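Local coordinates for 6-phosphogluconate dehydrogenase NAD-binding (Dyadobacter fermentans, PDB 4GBJ), which probably acts as an NAD(P)-dependent oxidoreductase of the 6-phosphogluconate and 3-hydroxyisobutyrate dehydrogenase family, at residues G91-M96 against A116-P122; L225-Y231 against D281-L287. All blocks are in the same frame, centred on the assembly; numbering follows the deposited sequence.

Contact 1: residues G91-M96 against A116-P122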
loop_
_atom_site.group_PDB
_atom_site.type_symbol
_atom_site.label_atom_id
_atom_site.label_comp_id
_atom_site.label_asym_id
_atom_site.label_seq_id
_atom_site.Cartn_x
_atom_site.Cartn_y
_atom_site.Cartn_z
ATOM N N GLY B 91 6.563 32.922 22.298
ATOM C CA GLY B 91 7.417 31.750 22.257
ATOM C C GLY B 91 6.758 30.712 21.368
ATOM O O GLY B 91 5.530 30.714 21.214
ATOM N N VAL B 92 7.554 29.904 20.684
ATOM C CA VAL B 92 7.027 28.895 19.756
ATOM C C VAL B 92 7.631 27.528 20.078
ATOM O O VAL B 92 8.849 27.417 20.171
ATOM C CB VAL B 92 7.290 29.271 18.273
ATOM C CG1 VAL B 92 6.778 28.181 17.334
ATOM C CG2 VAL B 92 6.644 30.609 17.920
ATOM N N HIS B 93 6.768 26.490 20.242
ATOM C CA HIS B 93 7.177 25.123 20.498
ATOM C C HIS B 93 6.835 24.276 19.272
ATOM O O HIS B 93 5.672 24.192 18.908
ATOM C CB HIS B 93 6.470 24.576 21.755
ATOM C CG HIS B 93 6.683 23.099 22.005
ATOM N ND1 HIS B 93 5.897 22.405 22.917
ATOM C CD2 HIS B 93 7.625 22.247 21.513
ATOM C CE1 HIS B 93 6.321 21.149 22.878
ATOM N NE2 HIS B 93 7.376 21.013 22.059
ATOM N N VAL B 94 7.844 23.739 18.605
ATOM C CA VAL B 94 7.717 22.836 17.453
ATOM C C VAL B 94 7.796 21.423 18.019
ATOM O O VAL B 94 8.849 20.938 18.419
ATOM C CB VAL B 94 8.785 23.113 16.376
ATOM C CG1 VAL B 94 8.509 22.291 15.119
ATOM C CG2 VAL B 94 8.822 24.594 16.036
ATOM N N SER B 95 6.660 20.790 18.087
ATOM C CA SER B 95 6.481 19.529 18.767
ATOM C C SER B 95 6.464 18.415 17.722
ATOM O O SER B 95 5.489 18.223 16.993
ATOM C CB SER B 95 5.193 19.613 19.581
ATOM O OG SER B 95 4.906 18.421 20.298
HETATM N N MSE B 96 7.569 17.751 17.588
HETATM C CA MSE B 96 7.750 16.734 16.522
HETATM C C MSE B 96 7.493 15.295 16.943
HETATM O O MSE B 96 7.571 14.406 16.104
HETATM C CB MSE B 96 9.133 16.858 15.969
HETATM C CG MSE B 96 9.412 18.278 15.472
HETATM SE SE MSE B 96 11.049 18.398 14.461
HETATM C CE MSE B 96 12.221 18.135 15.882
ATOM N N ALA B 116 2.153 31.803 24.315
ATOM C CA ALA B 116 3.067 30.993 23.501
ATOM C C ALA B 116 2.257 30.206 22.464
ATOM O O ALA B 116 1.032 30.110 22.583
ATOM C CB ALA B 116 3.865 30.044 24.389
ATOM N N HIS B 117 2.924 29.608 21.478
ATOM C CA HIS B 117 2.235 28.867 20.427
ATOM C C HIS B 117 2.802 27.469 20.288
ATOM O O HIS B 117 4.007 27.288 20.142
ATOM C CB HIS B 117 2.338 29.590 19.072
ATOM C CG HIS B 117 1.969 31.039 19.108
ATOM N ND1 HIS B 117 0.659 31.430 19.137
ATOM C CD2 HIS B 117 2.754 32.143 19.047
ATOM C CE1 HIS B 117 0.668 32.753 19.117
ATOM N NE2 HIS B 117 1.912 33.227 19.128
ATOM N N TYR B 118 1.911 26.490 20.265
ATOM C CA TYR B 118 2.256 25.112 20.038
ATOM C C TYR B 118 2.053 24.775 18.580
ATOM O O TYR B 118 0.976 25.007 18.053
ATOM C CB TYR B 118 1.390 24.218 20.905
ATOM C CG TYR B 118 1.685 22.748 20.739
ATOM C CD1 TYR B 118 2.522 22.085 21.626
ATOM C CD2 TYR B 118 1.034 21.991 19.768
ATOM C CE1 TYR B 118 2.671 20.711 21.584
ATOM C CE2 TYR B 118 1.268 20.623 19.647
ATOM C CZ TYR B 118 2.081 19.987 20.564
ATOM O OH TYR B 118 2.327 18.644 20.480
ATOM N N VAL B 119 3.079 24.265 17.929
ATOM C CA VAL B 119 2.974 23.799 16.530
ATOM C C VAL B 119 3.147 22.289 16.492
ATOM O O VAL B 119 4.202 21.803 16.884
ATOM C CB VAL B 119 3.999 24.495 15.635
ATOM C CG1 VAL B 119 4.045 23.853 14.247
ATOM C CG2 VAL B 119 3.656 25.976 15.516
ATOM N N GLY B 120 2.107 21.573 16.064
ATOM C CA GLY B 120 2.172 20.133 15.864
ATOM C C GLY B 120 2.986 19.863 14.634
ATOM O O GLY B 120 2.707 20.456 13.588
ATOM N N ALA B 121 4.117 19.160 14.779
ATOM C CA ALA B 121 5.074 19.041 13.655
ATOM C C ALA B 121 5.630 17.647 13.505
ATOM O O ALA B 121 6.837 17.487 13.405
ATOM C CB ALA B 121 6.216 20.032 13.830
ATOM N N PRO B 122 4.767 16.629 13.430
ATOM C CA PRO B 122 5.265 15.241 13.282
ATOM C C PRO B 122 6.081 15.051 12.019
ATOM O O PRO B 122 5.756 15.629 10.987
ATOM C CB PRO B 122 3.986 14.407 13.263
ATOM C CG PRO B 122 2.890 15.369 12.934
ATOM C CD PRO B 122 3.296 16.663 13.511
#

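Contact 2: residues L225-Y231 against D281-L287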
loop_
_atom_site.group_PDB
_atom_site.type_symbol
_atom_site.label_atom_id
_atom_site.label_comp_id
_atom_site.label_asym_id
_atom_site.label_seq_id
_atom_site.Cartn_x
_atom_site.Cartn_y
_atom_site.Cartn_z
ATOM N N LEU B 225 11.364 -7.190 4.155
ATOM C CA LEU B 225 11.268 -7.747 5.511
ATOM C C LEU B 225 10.211 -8.854 5.555
ATOM O O LEU B 225 10.453 -9.933 6.063
ATOM C CB LEU B 225 10.857 -6.682 6.574
ATOM C CG LEU B 225 11.578 -5.361 6.669
ATOM C CD1 LEU B 225 11.221 -4.667 7.984
ATOM C CD2 LEU B 225 13.050 -5.516 6.558
ATOM N N VAL B 226 9.039 -8.583 4.974
ATOM C CA VAL B 226 7.937 -9.547 4.992
ATOM C C VAL B 226 8.280 -10.774 4.161
ATOM O O VAL B 226 7.973 -11.888 4.561
ATOM C CB VAL B 226 6.603 -8.902 4.559
ATOM C CG1 VAL B 226 5.456 -9.924 4.638
ATOM C CG2 VAL B 226 6.289 -7.706 5.460
ATOM N N ALA B 227 8.967 -10.578 3.051
ATOM C CA ALA B 227 9.359 -11.677 2.179
ATOM C C ALA B 227 10.315 -12.590 2.909
ATOM O O ALA B 227 10.117 -13.783 2.928
ATOM C CB ALA B 227 10.014 -11.134 0.903
ATOM N N SER B 228 11.335 -12.033 3.536
ATOM C CA SER B 228 12.321 -12.853 4.250
ATOM C C SER B 228 11.775 -13.291 5.609
ATOM O O SER B 228 12.265 -14.241 6.196
ATOM C CB SER B 228 13.612 -12.071 4.409
ATOM O OG SER B 228 13.347 -10.843 5.057
ATOM N N ASN B 229 10.759 -12.586 6.123
ATOM C CA ASN B 229 10.139 -12.858 7.414
ATOM C C ASN B 229 11.207 -12.762 8.487
ATOM O O ASN B 229 11.152 -13.491 9.449
ATOM C CB ASN B 229 9.430 -14.231 7.423
ATOM C CG ASN B 229 7.931 -14.232 7.446
ATOM O OD1 ASN B 229 7.238 -13.225 7.698
ATOM N ND2 ASN B 229 7.407 -15.430 7.301
ATOM N N THR B 230 12.217 -11.904 8.273
ATOM C CA THR B 230 13.272 -11.638 9.244
ATOM C C THR B 230 12.980 -10.207 9.670
ATOM O O THR B 230 12.845 -9.310 8.808
ATOM C CB THR B 230 14.674 -11.870 8.715
ATOM O OG1 THR B 230 14.979 -10.883 7.714
ATOM C CG2 THR B 230 14.866 -13.297 8.204
ATOM N N TYR B 231 12.772 -10.046 10.976
ATOM C CA TYR B 231 12.417 -8.797 11.604
ATOM C C TYR B 231 13.482 -8.417 12.636
ATOM O O TYR B 231 13.172 -7.987 13.748
ATOM C CB TYR B 231 11.024 -8.966 12.207
ATOM C CG TYR B 231 10.026 -9.365 11.153
ATOM C CD1 TYR B 231 9.564 -8.448 10.226
ATOM C CD2 TYR B 231 9.601 -10.687 11.029
ATOM C CE1 TYR B 231 8.639 -8.806 9.252
ATOM C CE2 TYR B 231 8.672 -11.051 10.068
ATOM C CZ TYR B 231 8.237 -10.122 9.141
ATOM O OH TYR B 231 7.344 -10.482 8.172
ATOM N N ASP B 281 11.430 -6.236 15.241
ATOM C CA ASP B 281 10.966 -5.012 14.626
ATOM C C ASP B 281 9.432 -5.027 14.550
ATOM O O ASP B 281 8.824 -6.094 14.400
ATOM C CB ASP B 281 11.574 -4.890 13.219
ATOM C CG ASP B 281 11.290 -3.578 12.591
ATOM O OD1 ASP B 281 11.843 -2.555 13.090
ATOM O OD2 ASP B 281 10.451 -3.540 11.639
ATOM N N TRP B 282 8.821 -3.852 14.513
ATOM C CA TRP B 282 7.364 -3.724 14.427
ATOM C C TRP B 282 6.818 -4.354 13.146
ATOM O O TRP B 282 5.685 -4.782 13.158
ATOM C CB TRP B 282 6.916 -2.271 14.558
ATOM C CG TRP B 282 7.052 -1.474 13.301
ATOM C CD1 TRP B 282 8.201 -1.193 12.620
ATOM C CD2 TRP B 282 6.017 -0.702 12.683
ATOM N NE1 TRP B 282 7.930 -0.344 11.577
ATOM C CE2 TRP B 282 6.602 -0.013 11.599
ATOM C CE3 TRP B 282 4.646 -0.533 12.934
ATOM C CZ2 TRP B 282 5.863 0.830 10.755
ATOM C CZ3 TRP B 282 3.905 0.260 12.073
ATOM C CH2 TRP B 282 4.510 0.905 10.974
ATOM N N GLY B 283 7.646 -4.502 12.106
ATOM C CA GLY B 283 7.291 -5.224 10.893
ATOM C C GLY B 283 6.844 -6.650 11.148
ATOM O O GLY B 283 6.125 -7.237 10.334
ATOM N N ALA B 284 7.271 -7.247 12.294
ATOM C CA ALA B 284 6.896 -8.618 12.639
ATOM C C ALA B 284 5.415 -8.779 12.869
ATOM O O ALA B 284 4.973 -9.899 13.026
ATOM C CB ALA B 284 7.677 -9.081 13.867
ATOM N N LEU B 285 4.592 -7.708 12.798
ATOM C CA LEU B 285 3.138 -7.887 12.861
ATOM C C LEU B 285 2.727 -8.837 11.703
ATOM O O LEU B 285 1.736 -9.588 11.816
ATOM C CB LEU B 285 2.384 -6.535 12.784
ATOM C CG LEU B 285 2.372 -5.841 11.408
ATOM C CD1 LEU B 285 1.212 -6.299 10.538
ATOM C CD2 LEU B 285 2.349 -4.332 11.568
ATOM N N ALA B 286 3.493 -8.790 10.581
ATOM C CA ALA B 286 3.221 -9.603 9.392
ATOM C C ALA B 286 3.375 -11.130 9.625
ATOM O O ALA B 286 2.872 -11.904 8.797
ATOM C CB ALA B 286 4.095 -9.157 8.231
ATOM N N LEU B 287 4.039 -11.557 10.737
ATOM C CA LEU B 287 4.146 -12.960 11.122
ATOM C C LEU B 287 2.845 -13.554 11.532
ATOM O O LEU B 287 2.749 -14.773 11.496
ATOM C CB LEU B 287 5.159 -13.201 12.265
ATOM C CG LEU B 287 6.603 -13.254 11.877
ATOM C CD1 LEU B 287 7.477 -13.477 13.098
ATOM C CD2 LEU B 287 6.873 -14.420 10.885
#

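Contact 1: residues G91-M96 against A116-P122
H93 and Y118, neighbours on adjacent parallel strands, point the same way yet turn their rings almost perpendicular. The edge of Y118 addresses the face of H93 in an offset T-shaped pair, planes at 86° and centroids of the H93 and Y118 rings 5.2 Å apart. With CG anti to the backbone N (chi1 -180°), the Y118 ring reaches along the sheet to S95, where Y118 OH and S95 OG share a short hydrogen bond of 2.6 Å. S95 CB lies above one face of the H93 imidazole, offset toward its rim, tying the three side chains together. The imidazole is itself fixed at both nitrogens: NE2 by S67 OG and ND1 by H111 NE2.

On the reverse side of the sheet the contacts are apolar. V94 CG1 presses on A121 CB at 3.5 Å, tighter than usual, whereas V92 CG1 and V119 CG2 sit at an easier 4.2 Å. Between the two layers runs a parallel ladder of five backbone hydrogen bonds, from H117 N to G91 O through A121 N to S95 O.

The strands belong to a Rossmann-type beta-alpha-beta unit whose connecting helix 101-113 packs on the Y118 side and gives S104 as a second partner of Y118 OH. Helix 143-153 meets V92, V94 and H117 on the other face, and strand 64-67 continues the sheet beyond 92-95.

Contact 2: residues L225-Y231 against D281-L287
The Y231 ring has A284 over one face: A284 CA stands 3.5 Å from the centroid of the Y231 ring and only 11° off its normal, a well-centred CH-pi contact. A284 CB adds to it over the CG end and A284 N lies over the same face near CD1, so backbone and side chain both cover it. On the side away from A284, L225 O lies beyond the rim, 3.8 Å from Y231 CZ. Around the rim the approaches are oblique, with G283 O at 3.2 Å from Y231 CE1 and L287 CG at 3.5 Å from Y231 CE2; the leucine and tyrosine side chains slide past each other in opposite directions, and L287 CD2 packs 3.4 Å from N229 OD1. At the far end Y231 OH donates to N229 OD1 over 2.8 Å, in the amide plane and on a lone pair, while A286 CB touches the same hydroxyl.

This is a helix terminus docked on a 3-10 turn, within the largely helical C-terminal part of the dehydrogenase. Helix 217-228 ends at S228, and N229, the first residue beyond it, takes positive phi (59°). The chain then turns, and CG opposite the carbonyl carbon (chi1 -58°) directs the Y231 ring toward A284. A phenylalanine in place of Y231 would probably leave N229 OD1 without this donor and its amide freer to turn.

D281 anchors the turn at its start. Its backbone N gives a nearly straight bond to Y231 O at 2.9 Å. D281 OD2 takes the G283 N-H from above the carboxylate plane, an Asx turn, and D281 OD1 accepts from the backbone N of A235 and F236. V226 CG2 meets A286 CB at 3.8 Å, and beyond V226 lie L185 and F192 of helix 169-197.

The two contacts lie on opposite sides of the chain's centre, their own centres 34 Å apart and their nearest atoms about 14 Å apart, without touching. They follow in series: contact 1 closes within the N-terminal Rossmann-type domain before contact 2 opens in the helical C-terminal region. One joins neighbouring strands of the sheet, the other a helix end and a 3-10 turn with no strand involved. Helix 169-197 relates them: it carries K174, the predicted active-site lysine, whose side chain is about 4 Å from that of P122 at nearest atoms, and further along it packs against V226. Contact 1 thus borders the probable catalytic region, whereas contact 2 is remote from it.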